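Local coordinates for protein glutathione S-transferase (Burkholderia glumae, PDB 4ISD) that binds glutathione and, as a glutathione S-transferase homologue, probably catalyses its conjugation to electrophilic substrates, at residues Val17-Met22 with Phe173-Asn178; Ile168-Phe173 with Leu192-Arg197. All coordinates share one frame; numbering follows the deposited sequence.

Interaction 1 of 2, residues Val17-Met22 with Phe173-Asn178; sequences VSAFAM and FALMLN. With GSH (glutathione), chain F.
Ser18 OG is gripped by two backbone N-H groups, Phe20 N at 3.0 Å and Ala21 N at 2.9 Å, an N-cap just ahead of the helix whose Ala19 and Met22 meet Leu175. The second bond is the straighter, with 163° at the hydrogen against 142°. On the glutathione side the cysteinyl CB2 lies 3.9 Å from Ser18 OG, a van der Waals approach. Phe20, like Ser18, lines the glutathione pocket: its CD2 lies 3.7 Å from CB1 of the ligand's glutamyl part.

The side-chain contact with 173-178 is apolar and rests on Leu175, whose CD1 also comes 3.4 Å from the backbone Ala19 O. This CD1 packs against Ala19 CB at 3.9 Å and against Met22 SD at 3.7 Å, while CD2 meets Met22 CE at 3.4 Å. Met22 leaves its helix with CG anti to the backbone N (chi1 177°), extends through chi2 and bends at chi3, bringing its thioether end tip to tip with Leu175.

Leu175 also touches Trp199 of helix 189-199, and Met22 touches Val204 and Trp207 of helix 202-212. The contact thus joins helix 19-31 of the thioredoxin-like domain to helix 168-177 of the helical domain.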
loop_
_atom_site.group_PDB
_atom_site.type_symbol
_atom_site.label_atom_id
_atom_site.label_comp_id
_atom_site.label_asym_id
_atom_site.label_seq_id
_atom_site.Cartn_x
_atom_site.Cartn_y
_atom_site.Cartn_z
ATOM N N VAL A 17 0.947 -17.452 10.491
ATOM C CA VAL A 17 -0.453 -17.133 10.268
ATOM C C VAL A 17 -0.641 -15.959 9.306
ATOM O O VAL A 17 -1.459 -16.044 8.391
ATOM C CB VAL A 17 -1.195 -16.887 11.601
ATOM C CG1 VAL A 17 -2.626 -16.445 11.344
ATOM C CG2 VAL A 17 -1.171 -18.152 12.457
ATOM N N SER A 18 0.128 -14.884 9.501
ATOM C CA SER A 18 0.018 -13.676 8.672
ATOM C C SER A 18 -0.247 -13.895 7.171
ATOM O O SER A 18 0.490 -14.609 6.493
ATOM C CB SER A 18 1.260 -12.800 8.829
ATOM O OG SER A 18 1.206 -11.687 7.944
ATOM N N ALA A 19 -1.295 -13.258 6.658
ATOM C CA ALA A 19 -1.588 -13.289 5.234
ATOM C C ALA A 19 -0.528 -12.524 4.457
ATOM O O ALA A 19 -0.364 -12.706 3.246
ATOM C CB ALA A 19 -2.930 -12.672 4.982
ATOM N N PHE A 20 0.186 -11.650 5.155
ATOM C CA PHE A 20 1.112 -10.753 4.493
ATOM C C PHE A 20 2.511 -11.328 4.478
ATOM O O PHE A 20 3.270 -11.101 3.537
ATOM C CB PHE A 20 1.065 -9.372 5.146
ATOM C CG PHE A 20 -0.308 -8.768 5.147
ATOM C CD1 PHE A 20 -0.983 -8.565 3.944
ATOM C CD2 PHE A 20 -0.942 -8.436 6.342
ATOM C CE1 PHE A 20 -2.265 -8.020 3.927
ATOM C CE2 PHE A 20 -2.221 -7.893 6.345
ATOM C CZ PHE A 20 -2.886 -7.678 5.135
ATOM N N ALA A 21 2.839 -12.076 5.524
ATOM C CA ALA A 21 4.074 -12.831 5.556
ATOM C C ALA A 21 4.045 -13.797 4.380
ATOM O O ALA A 21 4.998 -13.888 3.592
ATOM C CB ALA A 21 4.188 -13.589 6.862
ATOM N N MET A 22 2.923 -14.494 4.248
ATOM C CA MET A 22 2.756 -15.490 3.201
ATOM C C MET A 22 2.938 -14.873 1.818
ATOM O O MET A 22 3.533 -15.478 0.914
ATOM C CB MET A 22 1.382 -16.123 3.317
ATOM C CG MET A 22 1.076 -17.111 2.230
ATOM S SD MET A 22 -0.480 -17.933 2.572
ATOM C CE MET A 22 -1.020 -18.138 0.888
ATOM N N PHE A 173 -5.556 -11.582 -2.836
ATOM C CA PHE A 173 -7.003 -11.604 -3.004
ATOM C C PHE A 173 -7.582 -12.903 -2.443
ATOM O O PHE A 173 -8.563 -12.884 -1.687
ATOM C CB PHE A 173 -7.373 -11.476 -4.481
ATOM C CG PHE A 173 -8.776 -11.014 -4.711
ATOM C CD1 PHE A 173 -9.437 -10.267 -3.747
ATOM C CD2 PHE A 173 -9.434 -11.316 -5.891
ATOM C CE1 PHE A 173 -10.723 -9.824 -3.951
ATOM C CE2 PHE A 173 -10.729 -10.888 -6.101
ATOM C CZ PHE A 173 -11.376 -10.138 -5.127
ATOM N N ALA A 174 -6.957 -14.022 -2.811
ATOM C CA ALA A 174 -7.445 -15.336 -2.420
ATOM C C ALA A 174 -7.444 -15.480 -0.911
ATOM O O ALA A 174 -8.432 -15.953 -0.329
ATOM C CB ALA A 174 -6.623 -16.425 -3.059
ATOM N N LEU A 175 -6.353 -15.058 -0.272
ATOM C CA LEU A 175 -6.315 -15.025 1.196
ATOM C C LEU A 175 -7.466 -14.213 1.768
ATOM O O LEU A 175 -8.179 -14.690 2.651
ATOM C CB LEU A 175 -4.981 -14.494 1.722
ATOM C CG LEU A 175 -3.816 -15.330 1.192
ATOM C CD1 LEU A 175 -2.483 -14.966 1.844
ATOM C CD2 LEU A 175 -4.134 -16.801 1.360
ATOM N N MET A 176 -7.663 -13.001 1.244
ATOM C CA MET A 176 -8.711 -12.109 1.762
ATOM C C MET A 176 -10.088 -12.701 1.541
ATOM O O MET A 176 -10.937 -12.630 2.431
ATOM C CB MET A 176 -8.621 -10.721 1.121
ATOM C CG MET A 176 -9.641 -9.693 1.633
ATOM S SD MET A 176 -9.465 -9.121 3.358
ATOM C CE MET A 176 -7.691 -9.153 3.584
ATOM N N LEU A 177 -10.307 -13.319 0.374
ATOM C CA LEU A 177 -11.616 -13.907 0.070
ATOM C C LEU A 177 -12.054 -14.985 1.061
ATOM O O LEU A 177 -13.221 -15.347 1.095
ATOM C CB LEU A 177 -11.688 -14.439 -1.366
ATOM C CG LEU A 177 -11.658 -13.364 -2.459
ATOM C CD1 LEU A 177 -11.492 -14.002 -3.831
ATOM C CD2 LEU A 177 -12.902 -12.472 -2.402
ATOM N N ASN A 178 -11.134 -15.478 1.885
ATOM C CA ASN A 178 -11.501 -16.489 2.874
ATOM C C ASN A 178 -12.347 -15.923 4.014
ATOM O O ASN A 178 -12.826 -16.668 4.870
ATOM C CB ASN A 178 -10.266 -17.234 3.398
ATOM C CG ASN A 178 -9.818 -18.358 2.458
ATOM O OD1 ASN A 178 -8.859 -18.209 1.683
ATOM N ND2 ASN A 178 -10.525 -19.487 2.517
HETATM N N1 GSH F . 0.515 -3.610 5.216
HETATM C CA1 GSH F . 1.368 -4.503 5.969
HETATM C C1 GSH F . 2.126 -5.462 5.092
HETATM O O11 GSH F . 1.680 -5.833 3.968
HETATM O O12 GSH F . 3.245 -5.885 5.495
HETATM C CB1 GSH F . 0.636 -5.208 7.082
HETATM C CG1 GSH F . 1.657 -5.978 7.934
HETATM C CD1 GSH F . 0.959 -6.534 9.191
HETATM O OE1 GSH F . -0.173 -6.165 9.478
HETATM N N2 GSH F . 1.648 -7.513 10.034
HETATM C CA2 GSH F . 1.037 -8.071 11.220
HETATM C C2 GSH F . 1.808 -7.669 12.439
HETATM O O2 GSH F . 3.016 -7.529 12.403
HETATM C CB2 GSH F . 1.035 -9.571 11.163
HETATM S SG2 GSH F . -0.633 -10.146 11.367
HETATM N N3 GSH F . 1.130 -7.448 13.694
HETATM C CA3 GSH F . 1.933 -7.056 14.835
HETATM C C3 GSH F . 1.592 -5.627 15.149
HETATM O O31 GSH F . 1.086 -4.892 14.254
HETATM O O32 GSH F . 1.803 -5.171 16.311
#

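Interaction 2 of 2, residues Ile168-Phe173 with Leu192-Arg197; sequences IADTDF and LRYVER
Asp170 of helix 168-177, in a position consistent with the aspartate half of the N-capping box known at this helix in glutathione transferases, meets Tyr194 of helix 189-199 within the all-helical C-terminal domain, as does Phe173 one turn on. Tyr194 OH donates to Asp170 OD1 at 2.8 Å, and OD1 accepts through its anti lone pair, the one turned away from OD2. The carboxylate oxygen sits at the edge of the tyrosine ring, in its plane, although the carboxylate and ring planes are 66° apart and the two side chains cross at about a right angle.

CG of Tyr194 stands anti to its own N (chi1 174°), which carries the ring toward helix 168-177. The same hydroxyl then comes to the edge of the Phe173 ring, with Tyr194 OH 3.6 Å from Phe173 CD2. The two rings meet obliquely, neither stacked nor edge-to-face, with centroids 5.8 Å apart and planes at 65°. Phe173 CD2 and Tyr194 CE2 make an apolar contact at 3.9 Å.

Asp170 has further partners: OD1 also accepts from Val162 N, and OD2 from Cys167 N near the helix start, three residues earlier. Three donors therefore share this buried carboxylate, which would offset the cost of burying its charge and is consistent with a deprotonated Asp170; their different origins tie the helix start, the preceding loop and helix 189-199 to one group.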
loop_
_atom_site.group_PDB
_atom_site.type_symbol
_atom_site.label_atom_id
_atom_site.label_comp_id
_atom_site.label_asym_id
_atom_site.label_seq_id
_atom_site.Cartn_x
_atom_site.Cartn_y
_atom_site.Cartn_z
ATOM N N ILE A 168 1.067 -11.493 -7.867
ATOM C CA ILE A 168 1.035 -11.573 -6.406
ATOM C C ILE A 168 -0.286 -11.055 -5.829
ATOM O O ILE A 168 -0.680 -11.456 -4.734
ATOM C CB ILE A 168 2.240 -10.837 -5.731
ATOM C CG1 ILE A 168 2.346 -11.248 -4.263
ATOM C CG2 ILE A 168 2.134 -9.315 -5.867
ATOM C CD1 ILE A 168 2.485 -12.741 -4.082
ATOM N N ALA A 169 -0.976 -10.187 -6.572
ATOM C CA ALA A 169 -2.276 -9.663 -6.144
ATOM C C ALA A 169 -3.291 -10.766 -5.937
ATOM O O ALA A 169 -4.151 -10.638 -5.066
ATOM C CB ALA A 169 -2.814 -8.663 -7.138
ATOM N N ASP A 170 -3.182 -11.837 -6.740
ATOM C CA ASP A 170 -4.099 -12.987 -6.685
ATOM C C ASP A 170 -3.974 -13.790 -5.398
ATOM O O ASP A 170 -4.983 -14.205 -4.827
ATOM C CB ASP A 170 -3.911 -13.925 -7.879
ATOM C CG ASP A 170 -4.282 -13.275 -9.195
ATOM O OD1 ASP A 170 -5.477 -12.928 -9.348
ATOM O OD2 ASP A 170 -3.386 -13.120 -10.074
ATOM N N THR A 171 -2.740 -14.026 -4.951
ATOM C CA THR A 171 -2.525 -14.667 -3.652
ATOM C C THR A 171 -3.182 -13.822 -2.567
ATOM O O THR A 171 -3.887 -14.340 -1.697
ATOM C CB THR A 171 -1.036 -14.769 -3.300
ATOM O OG1 THR A 171 -0.312 -15.293 -4.417
ATOM C CG2 THR A 171 -0.836 -15.677 -2.095
ATOM N N ASP A 172 -2.942 -12.513 -2.633
ATOM C CA ASP A 172 -3.466 -11.588 -1.642
ATOM C C ASP A 172 -4.979 -11.604 -1.634
ATOM O O ASP A 172 -5.604 -11.635 -0.567
ATOM C CB ASP A 172 -2.970 -10.174 -1.934
ATOM C CG ASP A 172 -1.522 -9.991 -1.569
ATOM O OD1 ASP A 172 -0.972 -10.899 -0.888
ATOM O OD2 ASP A 172 -0.948 -8.943 -1.953
ATOM N N PHE A 173 -5.556 -11.582 -2.836
ATOM C CA PHE A 173 -7.003 -11.604 -3.004
ATOM C C PHE A 173 -7.582 -12.903 -2.443
ATOM O O PHE A 173 -8.563 -12.884 -1.687
ATOM C CB PHE A 173 -7.373 -11.476 -4.481
ATOM C CG PHE A 173 -8.776 -11.014 -4.711
ATOM C CD1 PHE A 173 -9.437 -10.267 -3.747
ATOM C CD2 PHE A 173 -9.434 -11.316 -5.891
ATOM C CE1 PHE A 173 -10.723 -9.824 -3.951
ATOM C CE2 PHE A 173 -10.729 -10.888 -6.101
ATOM C CZ PHE A 173 -11.376 -10.138 -5.127
ATOM N N LEU A 192 -15.121 -19.588 -5.197
ATOM C CA LEU A 192 -14.617 -20.748 -4.471
ATOM C C LEU A 192 -13.509 -21.423 -5.272
ATOM O O LEU A 192 -12.477 -21.808 -4.717
ATOM C CB LEU A 192 -15.743 -21.752 -4.215
ATOM C CG LEU A 192 -16.831 -21.269 -3.255
ATOM C CD1 LEU A 192 -17.863 -22.371 -3.034
ATOM C CD2 LEU A 192 -16.235 -20.762 -1.922
ATOM N N ARG A 193 -13.724 -21.547 -6.582
ATOM C CA ARG A 193 -12.756 -22.201 -7.458
ATOM C C ARG A 193 -11.455 -21.408 -7.531
ATOM O O ARG A 193 -10.370 -21.963 -7.372
ATOM C CB ARG A 193 -13.349 -22.407 -8.853
ATOM C CG ARG A 193 -14.350 -23.571 -8.922
ATOM C CD ARG A 193 -14.770 -23.883 -10.351
ATOM N NE ARG A 193 -15.802 -22.972 -10.843
ATOM C CZ ARG A 193 -17.108 -23.148 -10.641
ATOM N NH1 ARG A 193 -17.539 -24.189 -9.939
ATOM N NH2 ARG A 193 -17.989 -22.289 -11.138
ATOM N N TYR A 194 -11.588 -20.107 -7.754
ATOM C CA TYR A 194 -10.474 -19.177 -7.728
ATOM C C TYR A 194 -9.630 -19.346 -6.460
ATOM O O TYR A 194 -8.409 -19.565 -6.534
ATOM C CB TYR A 194 -11.006 -17.751 -7.833
ATOM C CG TYR A 194 -9.961 -16.685 -7.664
ATOM C CD1 TYR A 194 -9.223 -16.234 -8.748
ATOM C CD2 TYR A 194 -9.729 -16.104 -6.423
ATOM C CE1 TYR A 194 -8.267 -15.251 -8.601
ATOM C CE2 TYR A 194 -8.779 -15.116 -6.260
ATOM C CZ TYR A 194 -8.049 -14.693 -7.355
ATOM O OH TYR A 194 -7.100 -13.710 -7.202
ATOM N N VAL A 195 -10.274 -19.267 -5.301
ATOM C CA VAL A 195 -9.564 -19.444 -4.043
ATOM C C VAL A 195 -8.819 -20.787 -4.018
ATOM O O VAL A 195 -7.662 -20.871 -3.593
ATOM C CB VAL A 195 -10.533 -19.376 -2.863
ATOM C CG1 VAL A 195 -9.804 -19.675 -1.562
ATOM C CG2 VAL A 195 -11.223 -18.011 -2.819
ATOM N N GLU A 196 -9.481 -21.834 -4.502
ATOM C CA GLU A 196 -8.913 -23.177 -4.482
ATOM C C GLU A 196 -7.697 -23.239 -5.404
ATOM O O GLU A 196 -6.626 -23.727 -5.014
ATOM C CB GLU A 196 -9.962 -24.204 -4.905
ATOM C CG GLU A 196 -9.547 -25.660 -4.655
ATOM C CD GLU A 196 -10.564 -26.670 -5.153
ATOM O OE1 GLU A 196 -11.727 -26.289 -5.411
ATOM O OE2 GLU A 196 -10.198 -27.856 -5.282
ATOM N N ARG A 197 -7.885 -22.740 -6.621
ATOM C CA ARG A 197 -6.853 -22.590 -7.644
ATOM C C ARG A 197 -5.599 -21.933 -7.047
ATOM O O ARG A 197 -4.482 -22.474 -7.138
ATOM C CB ARG A 197 -7.438 -21.645 -8.690
ATOM C CG ARG A 197 -7.096 -21.883 -10.124
ATOM C CD ARG A 197 -7.752 -20.756 -10.961
ATOM N NE ARG A 197 -9.212 -20.749 -10.846
ATOM C CZ ARG A 197 -10.003 -19.742 -11.218
ATOM N NH1 ARG A 197 -9.481 -18.624 -11.708
ATOM N NH2 ARG A 197 -11.327 -19.846 -11.080
#

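Both interactions use helix 168-177 and share Phe173, their centres lying 9 Å apart. Along the chain their segments alternate: 17-22, then 168-173, then 173-178, then 192-197. Interaction 1 crosses the boundary between the two domains beside bound glutathione, whereas interaction 2 stays inside the helical domain and its touching residues are all buried. They also touch directly, through Leu177 against Tyr194 and Val195, and through Met22 against Thr171. Helix 168-177 therefore lies between helix 19-31 and helix 189-199, linking the domain that supplies Ser18 and Phe20 to the glutathione pocket with helix 189-199 of the C-terminal helical domain.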